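Local coordinates for protein ribonuclease mar1, putative (Trypanosoma cruzi, PDB 1YZV) that is of unknown function but belongs to the isochorismatase superfamily and may be an enzyme of that group, possibly a ribonuclease, at residues E174-L177 with M178-K182; L12-Y16 with G17-T21; K190-A193 with P194-K197; A50-H53 with T54-T58. One frame throughout, in Å; residues are numbered along the deposited sequence.

Contact 1 of 4, residues E174-L177 with M178-K182; sequences ESIL and MQLLK
Ser175 and Gln179, one helical turn apart, join through their side chains as well as through the backbone. Gln179 NE2 gives a hydrogen bond of 3.0 Å to Ser175 OG, which lies almost exactly in the amide plane. The serine hydroxyl swings away from its own backbone N (chi1 -168°), to the flank of the helix along which the extended glutamine chain runs back. Both groups have further partners: Gln179 OE1 bonds to Tyr169 OH, and Ser175 OG also hydrogen-bonds to the backbone O of His121 of the second subunit. This places the Ser175-Gln179 pair beside the second subunit.

The backbone bonds are those of a regular alpha-helix. Met178 N, Gln179 N, Leu180 N and Leu181 N reach back to the O atoms of Glu174, Ser175, Ile176 and Leu177, the shortest being Gln179 N to Ser175 O at 2.8 Å. This is helix 173-181, which follows strand 168-171, outermost in the parallel sheet of this chain, in the alpha/beta isochorismatase fold. Lys182 ends it with positive phi, and its chain folds back so that NZ bonds to Gln179 O at 2.6 Å.

Apolar contacts occupy other flanks. Ile176 CG2 meets Leu180 CD1 at 4.2 Å, beside the helix 39-56 residues Phe49 and Leu52. The Met178 chain bends at chi2 and chi3, bringing CE to 4.0 Å from Leu177 CB, while Met196 of helix 189-197 packs on the same methionine.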
# COMPACT_ATOMS: atom_id res chain seq x y z
N GLU A 174 8.00 8.15 17.52
CA GLU A 174 7.60 9.50 17.90
C GLU A 174 6.06 9.67 17.81
O GLU A 174 5.44 10.24 18.71
CB GLU A 174 8.31 10.55 17.03
CG GLU A 174 8.01 11.94 17.51
CD GLU A 174 8.87 12.98 16.84
OE1 GLU A 174 10.05 13.12 17.23
OE2 GLU A 174 8.31 13.67 15.97
N SER A 175 5.47 9.07 16.78
CA SER A 175 4.05 9.08 16.58
C SER A 175 3.36 8.32 17.69
O SER A 175 2.42 8.85 18.28
CB SER A 175 3.70 8.48 15.25
OG SER A 175 2.35 8.74 14.92
N ILE A 176 3.99 7.22 18.10
CA ILE A 176 3.47 6.37 19.17
C ILE A 176 3.47 7.12 20.52
O ILE A 176 2.42 7.20 21.20
CB ILE A 176 4.24 5.06 19.22
CG1 ILE A 176 3.86 4.20 18.01
CG2 ILE A 176 4.07 4.31 20.55
CD1 ILE A 176 4.86 3.12 17.67
N LEU A 177 4.57 7.80 20.84
CA LEU A 177 4.63 8.60 22.05
C LEU A 177 3.46 9.59 22.12
O LEU A 177 2.78 9.71 23.17
CB LEU A 177 5.98 9.33 22.14
CG LEU A 177 7.01 8.72 23.04
CD1 LEU A 177 7.34 7.30 22.61
CD2 LEU A 177 8.26 9.60 23.10
N MET A 178 3.24 10.32 21.03
CA MET A 178 2.26 11.41 20.99
C MET A 178 0.82 10.88 20.88
O MET A 178 -0.10 11.51 21.40
CB MET A 178 2.61 12.38 19.85
CG MET A 178 3.99 13.03 20.03
SD MET A 178 4.02 14.07 21.48
CE MET A 178 4.64 13.00 22.79
N GLN A 179 0.66 9.67 20.33
CA GLN A 179 -0.62 8.93 20.40
C GLN A 179 -1.06 8.58 21.82
O GLN A 179 -2.26 8.67 22.16
CB GLN A 179 -0.60 7.64 19.56
CG GLN A 179 -0.65 7.87 18.07
CD GLN A 179 -0.29 6.59 17.28
OE1 GLN A 179 -0.79 5.53 17.59
NE2 GLN A 179 0.60 6.70 16.31
N LEU A 180 -0.11 8.17 22.64
CA LEU A 180 -0.41 7.78 24.01
C LEU A 180 -0.74 9.00 24.86
O LEU A 180 -1.40 8.84 25.85
CB LEU A 180 0.74 7.01 24.64
CG LEU A 180 0.92 5.62 24.07
CD1 LEU A 180 2.37 5.10 24.31
CD2 LEU A 180 -0.17 4.67 24.64
N LEU A 181 -0.13 10.15 24.55
CA LEU A 181 -0.34 11.38 25.32
C LEU A 181 -1.49 12.28 24.90
O LEU A 181 -2.06 12.98 25.75
CB LEU A 181 0.93 12.22 25.38
CG LEU A 181 1.94 11.90 26.49
CD1 LEU A 181 2.31 10.42 26.56
CD2 LEU A 181 3.12 12.68 26.18
N LYS A 182 -1.67 12.46 23.59
CA LYS A 182 -2.80 13.21 22.99
C LYS A 182 -2.85 14.75 23.11
O LYS A 182 -3.49 15.39 22.27
CB LYS A 182 -4.18 12.62 23.37
CG LYS A 182 -4.22 11.11 23.00
CD LYS A 182 -5.53 10.60 22.51
CE LYS A 182 -5.42 9.08 22.05
NZ LYS A 182 -4.51 8.65 20.85

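Contact 2 of 4, residues L12-Y16 with G17-T21; sequences LLKHY and GSCKT
Gly17 meets His15 through its backbone N, which donates to His15 ND1 over 3.1 Å in a nearly straight bond (N-H...N 175°), approaching the imidazole at its edge but tilted 21° from the ring plane. The histidine torsion (chi1 -171°) sets the ring beside its own carbonyl carbon, where ND1 can accept from Gly17 N. Its NE2 is hydrogen-bonded to Asp186 OD2, so both ring nitrogens have partners. The Tyr16 ring lies next to it, with His15 CE1 3.3 Å above one face and offset toward the rim.

Ser18 closes a type I beta-turn, His15-Ser18: its N bonds to His15 O at 2.8 Å, arriving from above the carbonyl plane. Its side chain rests against Lys14, whose extended chain passes with CD 3.6 Å from Ser18 OG before NZ reaches a salt bridge with Glu111. Cys19 places SG 4.1 Å from Lys14 CB.

At Thr21 a water links Tyr16 in the turn to the strand, donating to Tyr16 O at 2.8 Å and bonding to Thr21 OG1 at 2.7 Å. Thr21 OG1 also pairs with Gln112 NE2.

The turn leads the chain into strand 20-26, near the middle of the parallel sheet. Strand 110-118 lies beside it, touched by the side chains of Cys19 and Thr21, while Leu13 and Thr21 pack on helix 173-181 and the Tyr16 ring meets His60 edge-to-face.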
# COMPACT_ATOMS: atom_id res chain seq x y z
N LEU A 12 -6.29 4.41 16.57
CA LEU A 12 -4.96 4.64 17.07
C LEU A 12 -4.89 4.12 18.50
O LEU A 12 -5.93 3.75 19.07
CB LEU A 12 -4.67 6.13 17.05
CG LEU A 12 -4.61 6.80 15.66
CD1 LEU A 12 -4.48 8.27 15.83
CD2 LEU A 12 -3.49 6.22 14.82
N LEU A 13 -3.69 4.13 19.09
CA LEU A 13 -3.54 3.78 20.50
C LEU A 13 -4.43 4.71 21.32
O LEU A 13 -4.61 5.87 20.97
CB LEU A 13 -2.09 3.96 20.94
CG LEU A 13 -1.09 2.96 20.36
CD1 LEU A 13 0.31 3.50 20.54
CD2 LEU A 13 -1.25 1.60 21.02
N LYS A 14 -5.05 4.17 22.34
CA LYS A 14 -5.78 4.95 23.34
C LYS A 14 -4.78 5.67 24.24
O LYS A 14 -3.57 5.29 24.34
CB LYS A 14 -6.67 4.04 24.19
CG LYS A 14 -7.83 3.39 23.41
CD LYS A 14 -8.75 2.56 24.30
CE LYS A 14 -9.92 1.98 23.51
NZ LYS A 14 -10.70 0.95 24.29
N HIS A 15 -5.29 6.70 24.89
CA HIS A 15 -4.54 7.44 25.87
C HIS A 15 -4.10 6.49 26.97
O HIS A 15 -4.85 5.55 27.33
CB HIS A 15 -5.40 8.57 26.46
CG HIS A 15 -4.64 9.50 27.32
ND1 HIS A 15 -4.31 9.20 28.63
CD2 HIS A 15 -4.07 10.70 27.06
CE1 HIS A 15 -3.58 10.18 29.13
NE2 HIS A 15 -3.38 11.08 28.18
N TYR A 16 -2.88 6.71 27.48
CA TYR A 16 -2.29 5.80 28.42
C TYR A 16 -3.13 5.51 29.65
O TYR A 16 -2.96 4.43 30.25
CB TYR A 16 -0.89 6.25 28.85
CG TYR A 16 -0.81 7.54 29.64
CD1 TYR A 16 -1.07 7.56 31.01
CD2 TYR A 16 -0.43 8.72 29.02
CE1 TYR A 16 -1.02 8.75 31.75
CE2 TYR A 16 -0.33 9.91 29.75
CZ TYR A 16 -0.59 9.91 31.14
OH TYR A 16 -0.54 11.11 31.85
N GLY A 17 -3.98 6.45 30.06
CA GLY A 17 -4.86 6.16 31.20
C GLY A 17 -6.09 5.32 30.91
O GLY A 17 -6.80 4.90 31.80
N SER A 18 -6.42 5.16 29.64
CA SER A 18 -7.60 4.44 29.22
C SER A 18 -7.48 2.91 29.45
O SER A 18 -8.45 2.19 29.59
CB SER A 18 -7.80 4.76 27.73
OG SER A 18 -9.12 4.53 27.33
N CYS A 19 -6.28 2.40 29.29
CA CYS A 19 -6.00 0.99 29.36
C CYS A 19 -4.53 0.88 29.63
O CYS A 19 -3.81 1.89 29.57
CB CYS A 19 -6.39 0.30 28.06
SG CYS A 19 -5.48 0.88 26.56
N LYS A 20 -4.06 -0.30 29.97
CA LYS A 20 -2.65 -0.54 30.10
C LYS A 20 -2.00 -0.92 28.75
O LYS A 20 -2.68 -1.41 27.84
CB LYS A 20 -2.45 -1.60 31.13
CG LYS A 20 -1.06 -1.78 31.60
CD LYS A 20 -1.10 -2.27 33.06
CE LYS A 20 0.26 -2.81 33.47
NZ LYS A 20 0.26 -3.25 34.91
N THR A 21 -0.75 -0.46 28.57
CA THR A 21 0.02 -0.67 27.34
C THR A 21 1.25 -1.52 27.64
O THR A 21 1.92 -1.28 28.64
CB THR A 21 0.53 0.70 26.77
OG1 THR A 21 -0.59 1.55 26.59
CG2 THR A 21 1.23 0.55 25.45
O HOH W 1 -1.22 2.78 28.89

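Contact 3 of 4, residues K190-A193 with P194-K197; sequences KTIA and PLMK
Pro194 settles as a knob among Lys190, Thr191, Ile192 and Ala193, where the close packing of this turn lies. Its CD, placed where an amide hydrogen would otherwise point back down the helix, is 3.3 Å from Lys190 O, and Ala193 CB comes within 3.5 Å of it, tighter than ordinary carbon contact and partly imposed by the covalent link. On the inward flank, Ile192 CD1 meets Leu195 CD1 at 4.2 Å, the two side chains crossing at a slant.

A proline within a helix interrupts the bonding ladder, and helix 189-197 is an example: it kinks where the nitrogens of Pro194 and Leu195 lack the usual bond four residues back. Leu195 N bonds Ile192 O, three residues back, as in a 3-10 turn, at 2.9 Å and from above the carbonyl plane. Beyond it Ala193 O takes only weak bonds, from Met196 N and from Lys197 N at 3.5 Å.

The solvent side is looser. Lys197 runs out extended, its CG passing 4.0 Å from Ala193 O, and its NZ stands 6.9 Å from the like-charged Lys190 NZ. Facing the other way, Ile192 touches Leu52 and Ala55 of helix 39-56, and Met196 packs on Glu174 and Leu177.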
# COMPACT_ATOMS: atom_id res chain seq x y z
N LYS A 190 5.69 17.08 29.86
CA LYS A 190 6.96 17.73 30.19
C LYS A 190 8.05 16.72 30.51
O LYS A 190 9.21 16.89 30.11
CB LYS A 190 6.78 18.69 31.37
CG LYS A 190 8.04 19.42 31.77
CD LYS A 190 8.27 20.66 30.88
CE LYS A 190 9.51 21.47 31.31
NZ LYS A 190 9.53 22.73 30.52
N THR A 191 7.65 15.62 31.12
CA THR A 191 8.61 14.56 31.40
C THR A 191 9.07 13.80 30.15
O THR A 191 10.20 13.39 30.08
CB THR A 191 8.03 13.55 32.42
OG1 THR A 191 7.65 14.25 33.61
CG2 THR A 191 9.05 12.53 32.78
N ILE A 192 8.18 13.61 29.18
CA ILE A 192 8.39 12.81 27.96
C ILE A 192 9.04 13.60 26.82
O ILE A 192 9.75 13.03 25.96
CB ILE A 192 6.98 12.26 27.43
CG1 ILE A 192 6.44 11.23 28.40
CG2 ILE A 192 7.07 11.65 26.05
CD1 ILE A 192 7.47 10.32 28.89
N ALA A 193 8.72 14.88 26.77
CA ALA A 193 9.16 15.79 25.68
C ALA A 193 10.65 15.72 25.34
O ALA A 193 10.99 15.68 24.15
CB ALA A 193 8.77 17.23 25.99
N PRO A 194 11.54 15.62 26.35
CA PRO A 194 12.98 15.47 26.08
C PRO A 194 13.35 14.22 25.27
O PRO A 194 14.28 14.29 24.46
CB PRO A 194 13.61 15.41 27.49
CG PRO A 194 12.61 16.10 28.36
CD PRO A 194 11.29 15.69 27.81
N LEU A 195 12.54 13.15 25.35
CA LEU A 195 12.81 11.93 24.58
C LEU A 195 12.67 12.20 23.11
O LEU A 195 13.47 11.73 22.31
CB LEU A 195 11.88 10.80 24.97
CG LEU A 195 11.94 10.30 26.41
CD1 LEU A 195 10.82 9.29 26.64
CD2 LEU A 195 13.28 9.69 26.69
N MET A 196 11.71 13.05 22.74
CA MET A 196 11.52 13.36 21.34
C MET A 196 12.53 14.29 20.74
O MET A 196 12.68 14.30 19.53
CB MET A 196 10.13 13.90 21.11
CG MET A 196 9.17 12.75 21.00
SD MET A 196 7.56 13.39 21.04
CE MET A 196 7.53 14.65 19.77
N LYS A 197 13.24 15.03 21.58
CA LYS A 197 14.37 15.85 21.13
C LYS A 197 15.64 15.05 20.88
O LYS A 197 16.50 15.50 20.16
CB LYS A 197 14.65 16.96 22.15
CG LYS A 197 13.54 18.02 22.17
CD LYS A 197 13.49 18.90 23.42
CE LYS A 197 12.10 19.60 23.49
NZ LYS A 197 12.01 20.77 24.37

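Contact 4 of 4, residues A50-H53 with T54-T58; sequences AGLH and TALGT
Leu52 and Leu56 meet in a local i to i+4 contact over the last turn of helix 39-56, which runs toward strand 61-68. Leu52 CD1 lies 4.0 Å from Leu56 CG, and Leu56 CD1 is equally close to Leu52 CG, the two isobutyl groups meeting at a slant. The two approach because Leu52 sends CG away from its backbone N (chi1 -178°), forward along the helix, while Leu56 folds CG beside its own N and back over Leu52 O.

The backbone ladder beneath is regular: Thr54 N, Ala55 N and Leu56 N bond to Ala50 O, Gly51 O and Leu52 O, the last at 2.9 Å. The final rung is Gly57 N to His53 O at 3.0 Å. At Gly57 the chain leaves the helix with positive phi (85°), a conformation in which a side chain would press on the preceding carbonyl O; glycine allows the exit.

On another flank, the His53 ring is held from both nitrogens, ND1 by Ser61 OG and NE2 by Asp85, which fixes its rotation and ties the helix to strand 61-68. Leu52 also packs against Leu177 and Leu180 of helix 173-181, Ala55 touches Thr191 of helix 189-197, and Leu56 rests on Tyr16.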
# COMPACT_ATOMS: atom_id res chain seq x y z
N ALA A 50 11.71 2.69 26.85
CA ALA A 50 12.09 2.48 28.26
C ALA A 50 11.85 3.76 29.05
O ALA A 50 11.24 3.69 30.12
CB ALA A 50 13.55 2.01 28.40
N GLY A 51 12.27 4.90 28.51
CA GLY A 51 12.03 6.19 29.14
C GLY A 51 10.54 6.52 29.25
O GLY A 51 10.06 7.01 30.28
N LEU A 52 9.79 6.27 28.18
CA LEU A 52 8.35 6.45 28.25
C LEU A 52 7.66 5.58 29.33
O LEU A 52 6.87 6.07 30.14
CB LEU A 52 7.75 6.18 26.86
CG LEU A 52 6.23 6.39 26.77
CD1 LEU A 52 5.86 7.82 27.14
CD2 LEU A 52 5.73 5.98 25.40
N HIS A 53 7.94 4.28 29.29
CA HIS A 53 7.44 3.31 30.25
C HIS A 53 7.69 3.79 31.70
O HIS A 53 6.79 3.74 32.56
CB HIS A 53 8.14 1.96 30.02
CG HIS A 53 8.07 1.02 31.19
ND1 HIS A 53 6.99 0.18 31.41
CD2 HIS A 53 8.96 0.78 32.18
CE1 HIS A 53 7.26 -0.59 32.45
NE2 HIS A 53 8.42 -0.22 32.96
N THR A 54 8.91 4.25 31.96
CA THR A 54 9.27 4.74 33.32
C THR A 54 8.51 6.01 33.71
O THR A 54 8.00 6.08 34.84
CB THR A 54 10.80 4.91 33.43
OG1 THR A 54 11.37 3.60 33.31
CG2 THR A 54 11.22 5.54 34.76
N ALA A 55 8.26 6.88 32.74
CA ALA A 55 7.42 8.08 32.99
C ALA A 55 5.94 7.76 33.24
O ALA A 55 5.26 8.43 34.08
CB ALA A 55 7.53 9.04 31.83
N LEU A 56 5.40 6.77 32.51
CA LEU A 56 3.99 6.43 32.65
C LEU A 56 3.71 5.69 33.98
O LEU A 56 2.62 5.81 34.58
CB LEU A 56 3.50 5.62 31.45
CG LEU A 56 3.66 6.21 30.04
CD1 LEU A 56 3.11 5.22 28.97
CD2 LEU A 56 2.99 7.55 29.95
N GLY A 57 4.66 4.89 34.41
CA GLY A 57 4.53 4.14 35.62
C GLY A 57 3.82 2.82 35.48
O GLY A 57 3.19 2.53 34.46
N THR A 58 3.90 2.00 36.52
CA THR A 58 3.37 0.62 36.45
C THR A 58 1.89 0.56 36.42
O THR A 58 1.32 -0.42 35.99
CB THR A 58 3.86 -0.27 37.62
OG1 THR A 58 3.63 0.38 38.87
CG2 THR A 58 5.35 -0.52 37.46

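How the contacts relate
Along the chain the order is contact 2, contact 4, contact 1, contact 3. Contact 2 leads into strand 20-26 of the parallel sheet, and the others lie on helices 39-56, 173-181 and 189-197. These helices pack together: centres of contacts 1 and 3 are about 11 Å apart, 3 and 4 about 12 Å, and 1 and 4 about 13 Å, and each pair touches through apolar side chains. Contact 2, centred about 10 Å from contact 1 and 13 Å from contact 4, is probably hydrogen-bonded to the former through Lys182 and Leu180 and to the latter through Lys20, but does not touch contact 3. The loop is thus bound to later helices, and contact 1 also faces the second subunit.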